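Side-chain contacts in cephalosporin acylase (Bacillus halodurans, PDB 2NLZ), which probably cleaves the acyl side chain of cephalosporins as an amide hydrolase of the gamma-glutamyltranspeptidase family of N-terminal nucleophile enzymes: residues L136-S141 with E213-S218; E278-V283 with G447-M452; K284-Y289 with Y297-E302. The protein carries 1 engineered substitution. All coordinates share one frame; numbering follows the deposited sequence.

Contact 1 of 3, residues L136-S141 with E213-S218; sequences LPLAAS and ESNGES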
loop_
_atom_site.group_PDB
_atom_site.type_symbol
_atom_site.label_atom_id
_atom_site.label_comp_id
_atom_site.label_asym_id
_atom_site.label_seq_id
_atom_site.Cartn_x
_atom_site.Cartn_y
_atom_site.Cartn_z
ATOM N N LEU D 136 38.408 -29.604 -3.348
ATOM C CA LEU D 136 39.039 -29.311 -4.627
ATOM C C LEU D 136 40.265 -28.429 -4.468
ATOM O O LEU D 136 40.346 -27.641 -3.523
ATOM C CB LEU D 136 38.049 -28.599 -5.548
ATOM C CG LEU D 136 36.646 -29.172 -5.672
ATOM C CD1 LEU D 136 35.863 -28.325 -6.642
ATOM C CD2 LEU D 136 36.697 -30.624 -6.127
ATOM N N PRO D 137 41.216 -28.539 -5.410
ATOM C CA PRO D 137 42.336 -27.609 -5.376
ATOM C C PRO D 137 41.856 -26.216 -5.786
ATOM O O PRO D 137 40.873 -26.084 -6.522
ATOM C CB PRO D 137 43.303 -28.182 -6.416
ATOM C CG PRO D 137 42.417 -28.923 -7.380
ATOM C CD PRO D 137 41.302 -29.483 -6.542
ATOM N N LEU D 138 42.551 -25.196 -5.295
ATOM C CA LEU D 138 42.212 -23.797 -5.537
ATOM C C LEU D 138 41.998 -23.484 -7.020
ATOM O O LEU D 138 41.144 -22.672 -7.369
ATOM C CB LEU D 138 43.314 -22.909 -4.959
ATOM C CG LEU D 138 42.932 -21.570 -4.347
ATOM C CD1 LEU D 138 41.715 -21.720 -3.451
ATOM C CD2 LEU D 138 44.097 -21.000 -3.575
ATOM N N ALA D 139 42.762 -24.154 -7.884
ATOM C CA ALA D 139 42.671 -23.965 -9.333
ATOM C C ALA D 139 41.362 -24.458 -9.953
ATOM O O ALA D 139 40.955 -23.990 -11.012
ATOM C CB ALA D 139 43.847 -24.614 -10.014
ATOM N N ALA D 140 40.715 -25.414 -9.299
ATOM C CA ALA D 140 39.406 -25.877 -9.736
ATOM C C ALA D 140 38.372 -24.879 -9.293
ATOM O O ALA D 140 37.521 -24.454 -10.080
ATOM C CB ALA D 140 39.081 -27.219 -9.126
ATOM N N SER D 141 38.447 -24.520 -8.012
ATOM C CA SER D 141 37.390 -23.744 -7.390
ATOM C C SER D 141 37.415 -22.294 -7.840
ATOM O O SER D 141 36.391 -21.634 -7.822
ATOM C CB SER D 141 37.352 -23.907 -5.852
ATOM O OG SER D 141 38.586 -23.614 -5.234
ATOM N N GLU D 213 47.589 -21.331 -8.950
ATOM C CA GLU D 213 48.742 -22.198 -9.199
ATOM C C GLU D 213 49.801 -22.135 -8.110
ATOM O O GLU D 213 50.774 -22.879 -8.152
ATOM C CB GLU D 213 49.382 -21.850 -10.540
ATOM C CG GLU D 213 48.541 -22.251 -11.739
ATOM C CD GLU D 213 49.066 -21.692 -13.044
ATOM O OE1 GLU D 213 48.362 -21.833 -14.069
ATOM O OE2 GLU D 213 50.175 -21.114 -13.051
ATOM N N SER D 214 49.617 -21.256 -7.133
ATOM C CA SER D 214 50.596 -21.117 -6.067
ATOM C C SER D 214 50.010 -21.338 -4.671
ATOM O O SER D 214 50.738 -21.272 -3.681
ATOM C CB SER D 214 51.264 -19.745 -6.142
ATOM O OG SER D 214 50.353 -18.733 -5.754
ATOM N N ASN D 215 48.708 -21.623 -4.602
ATOM C CA ASN D 215 47.956 -21.653 -3.333
ATOM C C ASN D 215 48.075 -20.337 -2.563
ATOM O O ASN D 215 48.278 -20.316 -1.346
ATOM C CB ASN D 215 48.332 -22.856 -2.455
ATOM C CG ASN D 215 47.594 -24.121 -2.850
ATOM O OD1 ASN D 215 46.377 -24.121 -2.986
ATOM N ND2 ASN D 215 48.330 -25.208 -3.023
ATOM N N GLY D 216 47.965 -19.240 -3.303
ATOM C CA GLY D 216 48.011 -17.912 -2.735
ATOM C C GLY D 216 49.404 -17.418 -2.437
ATOM O O GLY D 216 49.575 -16.282 -2.017
ATOM N N GLU D 217 50.404 -18.260 -2.667
ATOM C CA GLU D 217 51.784 -17.936 -2.301
ATOM C C GLU D 217 52.364 -16.776 -3.126
ATOM O O GLU D 217 53.150 -15.974 -2.614
ATOM C CB GLU D 217 52.672 -19.184 -2.413
ATOM C CG GLU D 217 53.740 -19.320 -1.329
ATOM C CD GLU D 217 53.160 -19.563 0.058
ATOM O OE1 GLU D 217 51.968 -19.919 0.173
ATOM O OE2 GLU D 217 53.906 -19.399 1.045
ATOM N N SER D 218 51.953 -16.688 -4.389
ATOM C CA SER D 218 52.449 -15.674 -5.306
ATOM C C SER D 218 52.057 -14.273 -4.882
ATOM O O SER D 218 52.791 -13.323 -5.146
ATOM C CB SER D 218 51.920 -15.931 -6.708
ATOM O OG SER D 218 52.132 -14.804 -7.531
HETATM O O HOH W 1 45.345 -25.609 -4.929
#
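A type I' beta turn, Ser214 to Glu217, links helix 202-212 to helix 217-221 and sets Asn215 and Gly216 against Leu138 at the start of helix 138-141. The positive phi values at its two central positions make Asn-Gly a classic pair for this turn. Asn215 CG sits beside its own backbone N (chi1 -83°), and the amide end comes nearer Leu138, crossing it at a slant. Asn215 OD1 lies 3.8 Å from Leu138 CB, while Leu138 CD2 reaches Asn215 CA at 3.9 Å. Contact with the turn thins out at Gly216, whose N is 4.3 Å from Leu138 CD2. The polar link is a water: Leu138 N donates to it at 2.8 Å, and it donates in turn to Asn215 OD1 at 2.7 Å. Across the turn, from just beyond its last residue, Ser218 N donates to Ser214 OG at 2.9 Å, with an N-H...O angle of 163°, and Ser214 OG also bonds Ser210 O. Leu138 packs further onto Ala127 and Ala130 of helix 122-133 and onto Ile52. Pro137, the N-cap residue, has no polar side chain to offer the helix start; the water, backed by the Asn215 side-chain oxygen, serves the amide of Leu138 instead.

Contact 2 of 3, residues E278-V283 with G447-M452; sequences EALNIV and GHMQVM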
loop_
_atom_site.group_PDB
_atom_site.type_symbol
_atom_site.label_atom_id
_atom_site.label_comp_id
_atom_site.label_asym_id
_atom_site.label_seq_id
_atom_site.Cartn_x
_atom_site.Cartn_y
_atom_site.Cartn_z
ATOM N N GLU D 278 26.204 -7.843 21.772
ATOM C CA GLU D 278 25.899 -7.015 22.929
ATOM C C GLU D 278 24.490 -6.409 22.838
ATOM O O GLU D 278 23.727 -6.440 23.813
ATOM C CB GLU D 278 26.952 -5.915 23.089
ATOM C CG GLU D 278 26.759 -5.054 24.326
ATOM C CD GLU D 278 27.713 -3.881 24.374
ATOM O OE1 GLU D 278 28.800 -3.947 23.761
ATOM O OE2 GLU D 278 27.369 -2.881 25.024
ATOM N N ALA D 279 24.148 -5.874 21.668
ATOM C CA ALA D 279 22.806 -5.350 21.437
ATOM C C ALA D 279 21.747 -6.417 21.703
ATOM O O ALA D 279 20.821 -6.181 22.477
ATOM C CB ALA D 279 22.670 -4.780 20.031
ATOM N N LEU D 280 21.900 -7.594 21.097
ATOM C CA LEU D 280 20.967 -8.696 21.363
ATOM C C LEU D 280 20.874 -9.007 22.853
ATOM O O LEU D 280 19.792 -9.338 23.357
ATOM C CB LEU D 280 21.328 -9.974 20.591
ATOM C CG LEU D 280 20.644 -10.295 19.253
ATOM C CD1 LEU D 280 19.302 -9.579 19.121
ATOM C CD2 LEU D 280 21.540 -9.958 18.075
ATOM N N ASN D 281 22.006 -8.873 23.545
ATOM C CA ASN D 281 22.098 -9.186 24.966
ATOM C C ASN D 281 21.376 -8.162 25.843
ATOM O O ASN D 281 20.783 -8.509 26.863
ATOM C CB ASN D 281 23.566 -9.294 25.373
ATOM C CG ASN D 281 23.816 -10.420 26.339
ATOM O OD1 ASN D 281 23.135 -11.456 26.304
ATOM N ND2 ASN D 281 24.808 -10.233 27.209
ATOM N N ILE D 282 21.441 -6.898 25.437
ATOM C CA ILE D 282 20.653 -5.841 26.059
ATOM C C ILE D 282 19.156 -6.078 25.807
ATOM O O ILE D 282 18.351 -6.077 26.733
ATOM C CB ILE D 282 21.072 -4.447 25.530
ATOM C CG1 ILE D 282 22.513 -4.123 25.931
ATOM C CG2 ILE D 282 20.176 -3.379 26.088
ATOM C CD1 ILE D 282 23.159 -3.003 25.124
ATOM N N VAL D 283 18.797 -6.319 24.553
ATOM C CA VAL D 283 17.394 -6.437 24.163
ATOM C C VAL D 283 16.734 -7.732 24.688
ATOM O O VAL D 283 15.518 -7.798 24.848
ATOM C CB VAL D 283 17.227 -6.254 22.622
ATOM C CG1 VAL D 283 17.045 -7.589 21.893
ATOM C CG2 VAL D 283 16.078 -5.334 22.324
ATOM N N GLY D 447 21.785 -4.703 10.928
ATOM C CA GLY D 447 21.161 -5.705 10.059
ATOM C C GLY D 447 21.178 -7.111 10.638
ATOM O O GLY D 447 20.241 -7.888 10.442
ATOM N N HIS D 448 22.251 -7.431 11.351
ATOM C CA HIS D 448 22.348 -8.684 12.086
ATOM C C HIS D 448 21.299 -8.732 13.207
ATOM O O HIS D 448 20.652 -9.761 13.417
ATOM C CB HIS D 448 23.750 -8.852 12.674
ATOM C CG HIS D 448 24.761 -9.368 11.699
ATOM N ND1 HIS D 448 25.774 -10.224 12.068
ATOM C CD2 HIS D 448 24.913 -9.159 10.369
ATOM C CE1 HIS D 448 26.510 -10.516 11.010
ATOM N NE2 HIS D 448 26.014 -9.877 9.967
ATOM N N MET D 449 21.118 -7.622 13.917
ATOM C CA MET D 449 20.131 -7.600 14.990
ATOM C C MET D 449 18.735 -7.765 14.422
ATOM O O MET D 449 17.908 -8.473 15.003
ATOM C CB MET D 449 20.203 -6.315 15.820
ATOM C CG MET D 449 19.482 -6.451 17.160
ATOM S SD MET D 449 19.289 -4.989 18.224
ATOM C CE MET D 449 18.552 -3.885 17.067
ATOM N N GLN D 450 18.481 -7.124 13.280
ATOM C CA GLN D 450 17.152 -7.183 12.680
ATOM C C GLN D 450 16.811 -8.577 12.161
ATOM O O GLN D 450 15.764 -9.100 12.537
ATOM C CB GLN D 450 16.929 -6.075 11.647
ATOM C CG GLN D 450 16.777 -4.701 12.304
ATOM C CD GLN D 450 16.948 -3.540 11.330
ATOM O OE1 GLN D 450 16.041 -3.225 10.562
ATOM N NE2 GLN D 450 18.097 -2.880 11.381
ATOM N N VAL D 451 17.697 -9.204 11.372
ATOM C CA VAL D 451 17.394 -10.557 10.868
ATOM C C VAL D 451 17.281 -11.572 12.003
ATOM O O VAL D 451 16.460 -12.489 11.927
ATOM C CB VAL D 451 18.360 -11.101 9.755
ATOM C CG1 VAL D 451 18.488 -10.128 8.601
ATOM C CG2 VAL D 451 19.715 -11.443 10.314
ATOM N N MET D 452 18.081 -11.394 13.060
ATOM C CA MET D 452 18.028 -12.317 14.199
ATOM C C MET D 452 16.700 -12.227 14.939
ATOM O O MET D 452 16.096 -13.249 15.287
ATOM C CB MET D 452 19.220 -12.138 15.158
ATOM C CG MET D 452 20.531 -12.810 14.694
ATOM S SD MET D 452 20.357 -14.568 14.305
ATOM C CE MET D 452 19.976 -14.582 12.550
#
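Met449 of helix 444-457 reaches across to helix 274-283 and lies against Ala279 and Leu280. All four touching residues are buried, and the packing is close at the centre and thinner on one flank, with no solvent side. In the centre, Met449 CG is anti to its backbone N (chi1 -163°) and the chain runs straight out before bending at chi3 (53°). This extension carries SD to 3.8 Å from Ala279 CB, and Met449 CG meets Leu280 CD1 at 3.7 Å. The Leu280 and Met449 side chains lie alongside one another, each running toward the other's helix. The second Leu280 methyl, CD2, lies 4.1 Å from Met449 CA, close to the backbone of that helix. On the flank the fit is looser: Leu280 CD2 comes no nearer than 4.3 Å to Met452 CB, and the rest of the Met452 side chain turns away. Beyond the pair, Ala279 and Met449 also pack on Met304 of helix 294-314, while Leu280 rests on Tyr259 of strand 250-259. The axes of the two short segments approach to 10.2 Å and cross at -47°, a steep angle compatible with ridges-into-grooves packing. Helices packed together on strands in this way are consistent with an outer helical layer of the alpha-beta-beta-alpha sandwich characteristic of N-terminal nucleophile hydrolases.

Contact 3 of 3, residues K284-Y289 with Y297-E302; sequences KGFEFY and YHKQIE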
loop_
_atom_site.group_PDB
_atom_site.type_symbol
_atom_site.label_atom_id
_atom_site.label_comp_id
_atom_site.label_asym_id
_atom_site.label_seq_id
_atom_site.Cartn_x
_atom_site.Cartn_y
_atom_site.Cartn_z
ATOM N N LYS D 284 17.566 -8.732 24.975
ATOM C CA LYS D 284 17.189 -10.036 25.545
ATOM C C LYS D 284 16.286 -9.958 26.781
ATOM O O LYS D 284 15.452 -10.834 26.995
ATOM C CB LYS D 284 18.477 -10.747 25.954
ATOM C CG LYS D 284 18.432 -12.234 26.061
ATOM C CD LYS D 284 19.858 -12.748 25.894
ATOM C CE LYS D 284 20.518 -13.156 27.201
ATOM N NZ LYS D 284 20.474 -14.640 27.392
ATOM N N GLY D 285 16.477 -8.925 27.600
ATOM C CA GLY D 285 15.730 -8.765 28.845
ATOM C C GLY D 285 14.303 -8.270 28.691
ATOM O O GLY D 285 13.520 -8.326 29.636
ATOM N N PHE D 286 13.963 -7.767 27.510
ATOM C CA PHE D 286 12.586 -7.413 27.193
ATOM C C PHE D 286 11.893 -8.557 26.459
ATOM O O PHE D 286 12.529 -9.330 25.739
ATOM C CB PHE D 286 12.538 -6.185 26.287
ATOM C CG PHE D 286 13.274 -4.990 26.822
ATOM C CD1 PHE D 286 12.914 -4.412 28.039
ATOM C CD2 PHE D 286 14.293 -4.404 26.074
ATOM C CE1 PHE D 286 13.576 -3.282 28.520
ATOM C CE2 PHE D 286 14.962 -3.269 26.541
ATOM C CZ PHE D 286 14.604 -2.705 27.771
ATOM N N GLU D 287 10.582 -8.654 26.642
ATOM C CA GLU D 287 9.754 -9.531 25.822
ATOM C C GLU D 287 9.188 -8.686 24.674
ATOM O O GLU D 287 9.220 -7.453 24.737
ATOM C CB GLU D 287 8.629 -10.171 26.657
ATOM C CG GLU D 287 9.079 -10.923 27.921
ATOM C CD GLU D 287 9.896 -12.172 27.621
ATOM O OE1 GLU D 287 9.608 -12.856 26.617
ATOM O OE2 GLU D 287 10.828 -12.471 28.398
ATOM N N PHE D 288 8.685 -9.331 23.623
ATOM C CA PHE D 288 8.185 -8.593 22.447
ATOM C C PHE D 288 6.819 -9.062 21.943
ATOM O O PHE D 288 5.842 -8.299 21.959
ATOM C CB PHE D 288 9.220 -8.620 21.318
ATOM C CG PHE D 288 10.490 -7.916 21.667
ATOM C CD1 PHE D 288 10.547 -6.529 21.675
ATOM C CD2 PHE D 288 11.623 -8.631 22.024
ATOM C CE1 PHE D 288 11.709 -5.866 22.017
ATOM C CE2 PHE D 288 12.793 -7.964 22.365
ATOM C CZ PHE D 288 12.829 -6.578 22.364
ATOM N N TYR D 289 6.784 -10.320 21.500
ATOM C CA TYR D 289 5.583 -11.006 20.992
ATOM C C TYR D 289 5.223 -10.629 19.550
ATOM O O TYR D 289 5.051 -11.520 18.716
ATOM C CB TYR D 289 4.378 -10.896 21.952
ATOM C CG TYR D 289 4.688 -11.285 23.392
ATOM C CD1 TYR D 289 5.013 -12.601 23.730
ATOM C CD2 TYR D 289 4.652 -10.334 24.416
ATOM C CE1 TYR D 289 5.299 -12.956 25.048
ATOM C CE2 TYR D 289 4.934 -10.679 25.735
ATOM C CZ TYR D 289 5.257 -11.989 26.042
ATOM O OH TYR D 289 5.536 -12.325 27.347
ATOM N N TYR D 297 10.370 -1.640 17.900
ATOM C CA TYR D 297 11.389 -0.856 17.185
ATOM C C TYR D 297 12.179 0.028 18.138
ATOM O O TYR D 297 13.390 0.145 18.003
ATOM C CB TYR D 297 10.797 -0.020 16.041
ATOM C CG TYR D 297 10.379 -0.836 14.832
ATOM C CD1 TYR D 297 11.333 -1.357 13.944
ATOM C CD2 TYR D 297 9.027 -1.079 14.563
ATOM C CE1 TYR D 297 10.950 -2.122 12.826
ATOM C CE2 TYR D 297 8.633 -1.834 13.450
ATOM C CZ TYR D 297 9.597 -2.351 12.583
ATOM O OH TYR D 297 9.195 -3.090 11.481
ATOM N N HIS D 298 11.498 0.615 19.119
ATOM C CA HIS D 298 12.167 1.467 20.104
ATOM C C HIS D 298 13.262 0.723 20.849
ATOM O O HIS D 298 14.421 1.160 20.854
ATOM C CB HIS D 298 11.167 2.051 21.099
ATOM C CG HIS D 298 11.781 2.985 22.098
ATOM N ND1 HIS D 298 12.327 4.202 21.746
ATOM C CD2 HIS D 298 11.913 2.888 23.443
ATOM C CE1 HIS D 298 12.776 4.812 22.828
ATOM N NE2 HIS D 298 12.542 4.033 23.871
ATOM N N LYS D 299 12.895 -0.403 21.462
ATOM C CA LYS D 299 13.862 -1.220 22.194
ATOM C C LYS D 299 15.000 -1.710 21.279
ATOM O O LYS D 299 16.170 -1.627 21.663
ATOM C CB LYS D 299 13.167 -2.373 22.918
ATOM C CG LYS D 299 12.276 -1.923 24.070
ATOM C CD LYS D 299 11.289 -3.018 24.460
ATOM C CE LYS D 299 10.435 -2.604 25.641
ATOM N NZ LYS D 299 9.395 -3.631 25.906
ATOM N N GLN D 300 14.657 -2.186 20.076
ATOM C CA GLN D 300 15.661 -2.535 19.069
ATOM C C GLN D 300 16.661 -1.400 18.937
ATOM O O GLN D 300 17.829 -1.569 19.276
ATOM C CB GLN D 300 15.031 -2.792 17.692
ATOM C CG GLN D 300 14.347 -4.128 17.517
ATOM C CD GLN D 300 13.854 -4.368 16.093
ATOM O OE1 GLN D 300 13.175 -3.529 15.520
ATOM N NE2 GLN D 300 14.184 -5.526 15.528
ATOM N N ILE D 301 16.177 -0.246 18.471
ATOM C CA ILE D 301 17.001 0.944 18.175
ATOM C C ILE D 301 17.812 1.439 19.386
ATOM O O ILE D 301 18.996 1.763 19.259
ATOM C CB ILE D 301 16.136 2.105 17.568
ATOM C CG1 ILE D 301 15.583 1.713 16.200
ATOM C CG2 ILE D 301 16.930 3.390 17.405
ATOM C CD1 ILE D 301 14.353 2.502 15.779
ATOM N N GLU D 302 17.190 1.467 20.563
ATOM C CA GLU D 302 17.902 1.898 21.766
ATOM C C GLU D 302 19.043 0.972 22.172
ATOM O O GLU D 302 20.145 1.444 22.450
ATOM C CB GLU D 302 16.937 2.104 22.924
ATOM C CG GLU D 302 15.925 3.217 22.695
ATOM C CD GLU D 302 16.538 4.611 22.677
ATOM O OE1 GLU D 302 17.193 4.990 21.677
ATOM O OE2 GLU D 302 16.332 5.340 23.670
#
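Lys299, on helix 294-314, lays its aliphatic chain across the ring of Phe286 and past the ring of Phe288, both in the loop that follows helix 274-283. After CG, which stands beside the backbone N (chi1 -68°), the lysine is extended to its tip, so successive methylenes sweep across the Phe286 ring. Phe286 CG is anti to its carbonyl carbon (chi1 -55°), which brings a ring face to the lysine. CD makes the CH-pi contact: Lys299 CD is 4.0 Å from the Phe286 ring centroid, 26° off the normal, displaced toward the CG-CD2 bond and 3.7 Å from both Phe286 CG and Phe286 CD2. Further in, Lys299 CG meets Phe286 CD2 at 3.8 Å; further out, Lys299 CE lies 3.9 Å from Phe286 CD1. Phe288 is used differently. Its CE1 is 3.9 Å from Lys299 CB, which lies in the ring plane at the edge, whereas CD approaches that ring obliquely. The ammonium end passes beyond the rings and forms a salt bridge with Asp295, one helical turn earlier. Phe286 O bonds Arg260, and Tyr289, further along the loop and poorly ordered, stacks on Tyr289 of the second subunit. An alanine for Phe286 would remove the ring under the methylenes, and the lysine chain would probably be freer to swing away from Asp295. The lysine splits its chemistry along its length, with methylenes shielded by aromatic carbon and the charge paired with a carboxylate.

How the contacts relate
Contacts 2 and 3 adjoin, their centres about 9 Å apart, with contact 3 nested in the chain segment that contact 2 closes. They touch at several points, among them Met449 CE against Gln300 O at 3.3 Å and Val283 CG2 against Phe288 CZ at 3.5 Å. Helix 444-457, the end of helix 274-283 and the loop after it all pack on helix 294-314; contact 2 is buried, while contact 3 lies at the surface. Contact 1 stands apart on the opposite side of the chain's centre, its own centre about 37 Å from that of contact 2 and about 46 Å from that of contact 3. None of the three has an established catalytic or ligand-binding role.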